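Local structure of malonyl CoA-acyl carrier protein transacylase (Bartonella henselae, 3QAT) at residues T110-L113 against T114-A117; I241-D245 against P246-V250; R260-W263 against R264-I267. The protein probably transfers the malonyl group from malonyl-CoA to acyl carrier protein, the step that supplies malonyl units for fatty acid biosynthesis. One frame throughout, in Å; residues are numbered along the deposited sequence. Where two conformers were deposited one is given.

The three contacts lie at helix N-termini, in series along the chain. Contact 1 opens helix 113-129, contact 2 opens helix 246-258 and contact 3 opens helix 263-272. Contacts 1 and 2 have centres about 16 Å apart and come within about 5 Å at their nearest atoms without touching. Contacts 2 and 3 sit at the starts of successive helices, with centres about 17 Å and nearest atoms about 7 Å apart. Contacts 1 and 3 lie on opposite sides of the chain's centre, about 24 Å between their own centres. Contact 3 is linked to the likely active site: Trp263 touches the GxSxG sequence, which fits the nucleophile elbow of acyltransferases.

Contact 1: T110-L113 against T114-A117; sequences TFSL and TDTA
Ser112 caps the N-terminus of helix 113-129 by accepting a hydrogen bond from Asp115, in a local contact where the loop after helix 100-107 turns into the next helix. Ser112 OG takes the N-H of Asp115 at 3.0 Å from Asp115 N, with an N-H...O angle of 161°. OG stands between the backbone N and the carbonyl carbon (chi1 69°), which turns it to the first turn of the helix. Asp115 is linked back to Ser112 N through water 1, a water-mediated variant of the capping box. Water 1 accepts from Ser112 N at 3.0 Å and donates to Asp115 OD2 at 2.7 Å. The Asp115 carboxylate thus reaches back to the cap residue without a direct bond.

The carbonyl of Ser112 is gripped twice by Thr116. The backbone N of Thr116 donates to Ser112 O at 2.9 Å. Its hydroxyl OG1 donates to the same oxygen from above the carbonyl plane, 41° out of it. Thr116 is buried, and this bond gives its hydroxyl a partner within the helix turn. Ala117 N then bonds to Leu113 O, the regular helical step.

Leu113 is buried against helices 30-43 and 62-82, with Val39 and Met70 among its neighbours. Thr114 OG1 hydrogen-bonds Glu38 OE2 of helix 30-43. Phe111 lies just before the cap and crosses Thr116 at about a right angle. Its ring leads away, with Thr110 CG2 over one face, while Phe111 CB meets Thr116 OG1 at 3.2 Å.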
loop_
_atom_site.group_PDB
_atom_site.type_symbol
_atom_site.label_atom_id
_atom_site.label_comp_id
_atom_site.label_asym_id
_atom_site.label_seq_id
_atom_site.Cartn_x
_atom_site.Cartn_y
_atom_site.Cartn_z
ATOM N N THR A 110 -6.880 -13.003 -7.227
ATOM C CA THR A 110 -7.064 -12.340 -8.530
ATOM C C THR A 110 -5.865 -12.528 -9.443
ATOM O O THR A 110 -6.036 -12.707 -10.657
ATOM C CB THR A 110 -7.378 -10.833 -8.324
ATOM O OG1 THR A 110 -8.735 -10.719 -7.876
ATOM C CG2 THR A 110 -7.218 -9.970 -9.615
ATOM N N PHE A 111 -4.668 -12.425 -8.863
ATOM C CA PHE A 111 -3.429 -12.694 -9.584
ATOM C C PHE A 111 -2.640 -13.799 -8.882
ATOM O O PHE A 111 -2.708 -13.958 -7.652
ATOM C CB PHE A 111 -2.484 -11.482 -9.567
ATOM C CG PHE A 111 -3.087 -10.188 -10.029
ATOM C CD1 PHE A 111 -3.622 -10.057 -11.316
ATOM C CD2 PHE A 111 -3.081 -9.083 -9.169
ATOM C CE1 PHE A 111 -4.148 -8.834 -11.755
ATOM C CE2 PHE A 111 -3.601 -7.851 -9.587
ATOM C CZ PHE A 111 -4.131 -7.729 -10.891
ATOM N N SER A 112 -1.860 -14.545 -9.659
ATOM C CA SER A 112 -0.928 -15.515 -9.077
ATOM C C SER A 112 0.191 -14.780 -8.345
ATOM O O SER A 112 0.457 -13.605 -8.614
ATOM C CB SER A 112 -0.289 -16.422 -10.132
ATOM O OG SER A 112 0.637 -15.713 -10.984
ATOM N N LEU A 113 0.879 -15.503 -7.475
ATOM C CA LEU A 113 2.031 -14.912 -6.783
ATOM C C LEU A 113 3.149 -14.485 -7.744
ATOM O O LEU A 113 3.708 -13.392 -7.617
ATOM C CB LEU A 113 2.569 -15.890 -5.734
ATOM C CG LEU A 113 3.806 -15.377 -4.951
ATOM C CD1 LEU A 113 3.520 -14.108 -4.120
ATOM C CD2 LEU A 113 4.303 -16.457 -4.029
ATOM N N THR A 114 3.465 -15.333 -8.716
ATOM C CA THR A 114 4.489 -14.974 -9.683
ATOM C C THR A 114 4.110 -13.703 -10.474
ATOM O O THR A 114 4.940 -12.794 -10.672
ATOM C CB THR A 114 4.791 -16.188 -10.611
ATOM O OG1 THR A 114 5.730 -17.052 -9.942
ATOM C CG2 THR A 114 5.391 -15.744 -11.964
ATOM N N ASP A 115 2.846 -13.616 -10.912
ATOM C CA ASP A 115 2.406 -12.435 -11.644
ATOM C C ASP A 115 2.388 -11.189 -10.780
ATOM O O ASP A 115 2.724 -10.115 -11.248
ATOM C CB ASP A 115 1.041 -12.683 -12.312
ATOM C CG ASP A 115 1.145 -13.644 -13.491
ATOM O OD1 ASP A 115 2.277 -13.911 -14.002
ATOM O OD2 ASP A 115 0.075 -14.123 -13.943
ATOM N N THR A 116 1.982 -11.334 -9.514
ATOM C CA THR A 116 1.951 -10.174 -8.619
ATOM C C THR A 116 3.359 -9.641 -8.389
ATOM O O THR A 116 3.583 -8.419 -8.412
ATOM C CB THR A 116 1.307 -10.548 -7.284
ATOM O OG1 THR A 116 -0.009 -11.085 -7.534
ATOM C CG2 THR A 116 1.145 -9.285 -6.416
ATOM N N ALA A 117 4.319 -10.553 -8.208
ATOM C CA ALA A 117 5.719 -10.114 -8.071
ATOM C C ALA A 117 6.183 -9.325 -9.298
ATOM O O ALA A 117 6.773 -8.252 -9.168
ATOM C CB ALA A 117 6.640 -11.310 -7.827
HETATM O O HOH W 1 -2.213 -14.044 -12.561
#

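Contact 2: I241-D245 against P246-V250; sequences IPESD and PERIV
The backbone leaves strand 242-243, turns through Ser244 and Asp245 and enters helix 246-258 at Pro246, with Asp245 O accepting from Ile249 N at 2.9 Å in a nearly straight first helical bond. This is a strand-to-helix junction with an N-cap. The strand belongs to a small antiparallel pair with strand 234-235, in which Glu243 is bonded through its backbone to Leu234. Asp245 is the cap residue. In the conformer given, its OD1 accepts a weak bond from Glu247 N at 3.0 Å, bent to 134°. Two conformers of Asp245 were deposited, so the capping bond is doubtful. Pro246 fills the first position of the helix, where the lack of an N-H costs no helical bond.

The main side-chain contact is the salt bridge between Glu243 and Arg248. Arg248 meets the carboxylate side-on with two nitrogens, one to each oxygen. Arg248 NE donates to Glu243 OE1 at 2.9 Å. The arginine chain is extended from CG to NE, with CG anti to the backbone N (chi1 -179°), and this carries the guanidinium back to the strand. Both oxygens are met on their syn sides, though the two flat groups are turned 46° apart.

Ile249 packs along Glu243: Ile249 CG1 lies 3.9 Å from Glu243 CB and Ile249 CD1 3.7 Å from Glu243 O. Near the guanidinium, Ile241 CD1 is 3.9 Å from Arg248 NH2. Glu243 OE2 has two partners: Ser239 OG in the preceding loop, and Arg248 NH2, which donates to it at 2.9 Å.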
loop_
_atom_site.group_PDB
_atom_site.type_symbol
_atom_site.label_atom_id
_atom_site.label_comp_id
_atom_site.label_asym_id
_atom_site.label_seq_id
_atom_site.Cartn_x
_atom_site.Cartn_y
_atom_site.Cartn_z
ATOM N N ILE A 241 -15.263 1.728 -2.718
ATOM C CA ILE A 241 -16.416 0.832 -2.741
ATOM C C ILE A 241 -15.932 -0.587 -2.961
ATOM O O ILE A 241 -14.785 -0.802 -3.420
ATOM C CB ILE A 241 -17.460 1.232 -3.822
ATOM C CG1 ILE A 241 -16.844 1.207 -5.218
ATOM C CG2 ILE A 241 -18.109 2.579 -3.497
ATOM C CD1 ILE A 241 -17.799 1.667 -6.346
ATOM N N PRO A 242 -16.773 -1.579 -2.635
ATOM C CA PRO A 242 -16.325 -2.950 -2.846
ATOM C C PRO A 242 -16.290 -3.281 -4.341
ATOM O O PRO A 242 -17.305 -3.180 -5.047
ATOM C CB PRO A 242 -17.341 -3.812 -2.069
ATOM C CG PRO A 242 -18.419 -2.891 -1.645
ATOM C CD PRO A 242 -17.992 -1.487 -1.801
ATOM N N GLU A 243 -15.112 -3.650 -4.821
ATOM C CA GLU A 243 -14.920 -3.945 -6.236
ATOM C C GLU A 243 -14.611 -5.421 -6.443
ATOM O O GLU A 243 -13.728 -5.971 -5.779
ATOM C CB GLU A 243 -13.756 -3.104 -6.783
ATOM C CG GLU A 243 -13.886 -1.587 -6.535
ATOM C CD GLU A 243 -14.813 -0.874 -7.524
ATOM O OE1 GLU A 243 -15.466 -1.545 -8.374
ATOM O OE2 GLU A 243 -14.856 0.363 -7.457
ATOM N N SER A 244 -15.341 -6.077 -7.354
ATOM C CA SER A 244 -15.080 -7.476 -7.691
ATOM C C SER A 244 -14.969 -7.759 -9.188
ATOM O O SER A 244 -14.730 -8.900 -9.565
ATOM C CB SER A 244 -16.162 -8.390 -7.094
ATOM O OG SER A 244 -16.307 -8.155 -5.701
ATOM N N ASP A 245 -15.118 -6.744 -10.038
ATOM C CA ASP A 245 -15.065 -6.947 -11.500
ATOM C C ASP A 245 -13.617 -6.795 -11.938
ATOM O O ASP A 245 -13.070 -5.713 -11.825
ATOM C CB ASP A 245 -15.966 -5.911 -12.200
ATOM C CG ASP A 245 -15.853 -5.939 -13.723
ATOM O OD1 ASP A 245 -15.019 -6.683 -14.263
ATOM O OD2 ASP A 245 -16.628 -5.211 -14.395
ATOM N N PRO A 246 -12.991 -7.881 -12.441
ATOM C CA PRO A 246 -11.554 -7.735 -12.757
ATOM C C PRO A 246 -11.199 -6.669 -13.797
ATOM O O PRO A 246 -10.123 -6.048 -13.689
ATOM C CB PRO A 246 -11.132 -9.139 -13.233
ATOM C CG PRO A 246 -12.318 -9.887 -13.427
ATOM C CD PRO A 246 -13.452 -9.266 -12.623
ATOM N N GLU A 247 -12.057 -6.442 -14.787
ATOM C CA GLU A 247 -11.810 -5.396 -15.782
ATOM C C GLU A 247 -11.838 -4.003 -15.150
ATOM O O GLU A 247 -10.995 -3.136 -15.449
ATOM C CB GLU A 247 -12.834 -5.469 -16.917
ATOM C CG GLU A 247 -12.657 -6.671 -17.829
ATOM C CD GLU A 247 -13.715 -6.749 -18.922
ATOM O OE1 GLU A 247 -14.492 -5.779 -19.098
ATOM O OE2 GLU A 247 -13.767 -7.789 -19.610
ATOM N N ARG A 248 -12.823 -3.769 -14.291
ATOM C CA ARG A 248 -12.896 -2.486 -13.597
ATOM C C ARG A 248 -11.727 -2.332 -12.626
ATOM O O ARG A 248 -11.146 -1.258 -12.533
ATOM C CB ARG A 248 -14.198 -2.330 -12.827
ATOM C CG ARG A 248 -14.270 -0.989 -12.133
ATOM C CD ARG A 248 -15.677 -0.644 -11.752
ATOM N NE ARG A 248 -15.684 0.239 -10.595
ATOM C CZ ARG A 248 -15.566 1.566 -10.646
ATOM N NH1 ARG A 248 -15.424 2.194 -11.814
ATOM N NH2 ARG A 248 -15.612 2.272 -9.533
ATOM N N ILE A 249 -11.396 -3.405 -11.917
ATOM C CA ILE A 249 -10.243 -3.381 -10.987
ATOM C C ILE A 249 -8.952 -2.992 -11.728
ATOM O O ILE A 249 -8.192 -2.172 -11.218
ATOM C CB ILE A 249 -10.098 -4.706 -10.233
ATOM C CG1 ILE A 249 -11.221 -4.820 -9.195
ATOM C CG2 ILE A 249 -8.707 -4.841 -9.576
ATOM C CD1 ILE A 249 -11.425 -6.218 -8.615
ATOM N N VAL A 250 -8.725 -3.538 -12.928
ATOM C CA VAL A 250 -7.550 -3.132 -13.714
ATOM C C VAL A 250 -7.580 -1.627 -13.979
ATOM O O VAL A 250 -6.567 -0.932 -13.801
ATOM C CB VAL A 250 -7.410 -3.952 -15.040
ATOM C CG1 VAL A 250 -6.549 -3.208 -16.085
ATOM C CG2 VAL A 250 -6.852 -5.327 -14.726
#

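Contact 3: R260-W263 against R264-I267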
loop_
_atom_site.group_PDB
_atom_site.type_symbol
_atom_site.label_atom_id
_atom_site.label_comp_id
_atom_site.label_asym_id
_atom_site.label_seq_id
_atom_site.Cartn_x
_atom_site.Cartn_y
_atom_site.Cartn_z
ATOM N N ARG A 260 -5.219 10.094 -5.806
ATOM C CA ARG A 260 -5.154 10.114 -4.338
ATOM C C ARG A 260 -5.483 8.759 -3.716
ATOM O O ARG A 260 -6.458 8.096 -4.092
ATOM C CB ARG A 260 -6.111 11.182 -3.801
ATOM C CG ARG A 260 -6.391 11.142 -2.291
ATOM C CD ARG A 260 -7.290 12.319 -1.875
ATOM N NE ARG A 260 -8.579 12.288 -2.563
ATOM C CZ ARG A 260 -9.763 12.127 -1.971
ATOM N NH1 ARG A 260 -9.861 11.996 -0.644
ATOM N NH2 ARG A 260 -10.860 12.110 -2.719
ATOM N N VAL A 261 -4.666 8.345 -2.751
ATOM C CA VAL A 261 -4.975 7.133 -1.991
ATOM C C VAL A 261 -5.952 7.536 -0.880
ATOM O O VAL A 261 -5.582 8.255 0.053
ATOM C CB VAL A 261 -3.703 6.521 -1.359
ATOM C CG1 VAL A 261 -4.080 5.301 -0.503
ATOM C CG2 VAL A 261 -2.737 6.105 -2.481
ATOM N N ARG A 262 -7.200 7.089 -0.994
ATOM C CA ARG A 262 -8.285 7.559 -0.102
ATOM C C ARG A 262 -8.357 6.643 1.138
ATOM O O ARG A 262 -9.360 5.939 1.368
ATOM C CB ARG A 262 -9.614 7.583 -0.874
ATOM C CG ARG A 262 -9.601 8.627 -1.991
ATOM C CD ARG A 262 -10.805 8.460 -2.890
ATOM N NE ARG A 262 -12.043 8.867 -2.210
ATOM C CZ ARG A 262 -13.240 8.825 -2.799
ATOM N NH1 ARG A 262 -13.361 8.364 -4.040
ATOM N NH2 ARG A 262 -14.321 9.243 -2.150
ATOM N N TRP A 263 -7.282 6.635 1.937
ATOM C CA TRP A 263 -7.173 5.632 3.004
ATOM C C TRP A 263 -8.115 5.915 4.182
ATOM O O TRP A 263 -8.768 4.994 4.701
ATOM C CB TRP A 263 -5.702 5.430 3.518
ATOM C CG TRP A 263 -5.611 4.150 4.326
ATOM C CD1 TRP A 263 -5.449 4.039 5.688
ATOM C CD2 TRP A 263 -5.737 2.813 3.824
ATOM N NE1 TRP A 263 -5.438 2.702 6.054
ATOM C CE2 TRP A 263 -5.618 1.930 4.928
ATOM C CE3 TRP A 263 -5.942 2.278 2.537
ATOM C CZ2 TRP A 263 -5.714 0.525 4.793
ATOM C CZ3 TRP A 263 -6.019 0.884 2.392
ATOM C CH2 TRP A 263 -5.898 0.025 3.511
ATOM N N ARG A 264 -8.183 7.172 4.602
ATOM C CA ARG A 264 -9.113 7.580 5.654
ATOM C C ARG A 264 -10.538 7.099 5.328
ATOM O O ARG A 264 -11.188 6.442 6.141
ATOM C CB ARG A 264 -9.091 9.113 5.821
ATOM C CG ARG A 264 -10.132 9.610 6.862
ATOM C CD ARG A 264 -10.271 11.123 6.863
ATOM N NE ARG A 264 -10.642 11.690 5.554
ATOM C CZ ARG A 264 -11.887 11.850 5.104
ATOM N NH1 ARG A 264 -12.926 11.471 5.835
ATOM N NH2 ARG A 264 -12.094 12.379 3.898
ATOM N N GLU A 265 -11.001 7.425 4.117
ATOM C CA GLU A 265 -12.363 7.060 3.710
ATOM C C GLU A 265 -12.549 5.553 3.633
ATOM O O GLU A 265 -13.634 5.037 3.927
ATOM C CB GLU A 265 -12.675 7.692 2.359
ATOM C CG GLU A 265 -12.939 9.224 2.437
ATOM C CD GLU A 265 -12.894 9.873 1.061
ATOM O OE1 GLU A 265 -11.805 9.928 0.423
ATOM O OE2 GLU A 265 -13.966 10.337 0.608
ATOM N N THR A 266 -11.473 4.844 3.265
ATOM C CA THR A 266 -11.503 3.396 3.216
ATOM C C THR A 266 -11.770 2.799 4.590
ATOM O O THR A 266 -12.635 1.956 4.736
ATOM C CB THR A 266 -10.183 2.850 2.607
ATOM O OG1 THR A 266 -10.113 3.254 1.233
ATOM C CG2 THR A 266 -10.147 1.328 2.663
ATOM N N ILE A 267 -11.034 3.248 5.598
ATOM C CA ILE A 267 -11.208 2.709 6.940
ATOM C C ILE A 267 -12.584 3.107 7.499
ATOM O O ILE A 267 -13.271 2.287 8.148
ATOM C CB ILE A 267 -10.082 3.176 7.881
ATOM C CG1 ILE A 267 -8.728 2.635 7.370
ATOM C CG2 ILE A 267 -10.372 2.724 9.347
ATOM C CD1 ILE A 267 -8.688 1.096 7.182
HETATM O O HOH W 2 -13.220 12.533 -1.122
#
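Glu265 is held side-on by Arg262 through a paired salt bridge. Arg262 NE donates to Glu265 OE1 at 2.8 Å, and Arg262 NH2 donates to Glu265 OE2 at 3.0 Å. Both bonds are almost straight. The carboxylate lies at the guanidinium edge, yet each of its oxygens is approached from above the carboxylate plane. A bend at chi3 (71°) turns the NE and NH2 edge of Arg262 to the carboxylate. Arg262 CB and CG each lie 3.5 Å from Glu265 OE1. In the conformer given, one of two, Arg260 adds a weak bond from NH1 to Glu265 OE1, and its NH2 reaches Glu265 OE2 through water 2.

This salt-bridge network sits at the N-terminus of helix 263-272, with Arg262 as N-cap residue and centre of an inverse gamma turn. Arg262 O accepts from Thr266 N and, at 2.8 Å, from Thr266 OG1, which come from opposite faces of its carbonyl plane. On the buried side, Thr266 CG2 lies over one face of the Trp263 ring, toward its rim. Ile267 CG1 comes within 3.5 Å of Trp263 NE1.

Further out, Arg264 forms salt bridges with Glu146 and Asp167. Glu146 also forms one with Arg260 in the conformer given. Arg262 NH1 bonds to Val238 O. The ring of Trp263 meets that of His97, in the probable nucleophile elbow, with planes at about 50°.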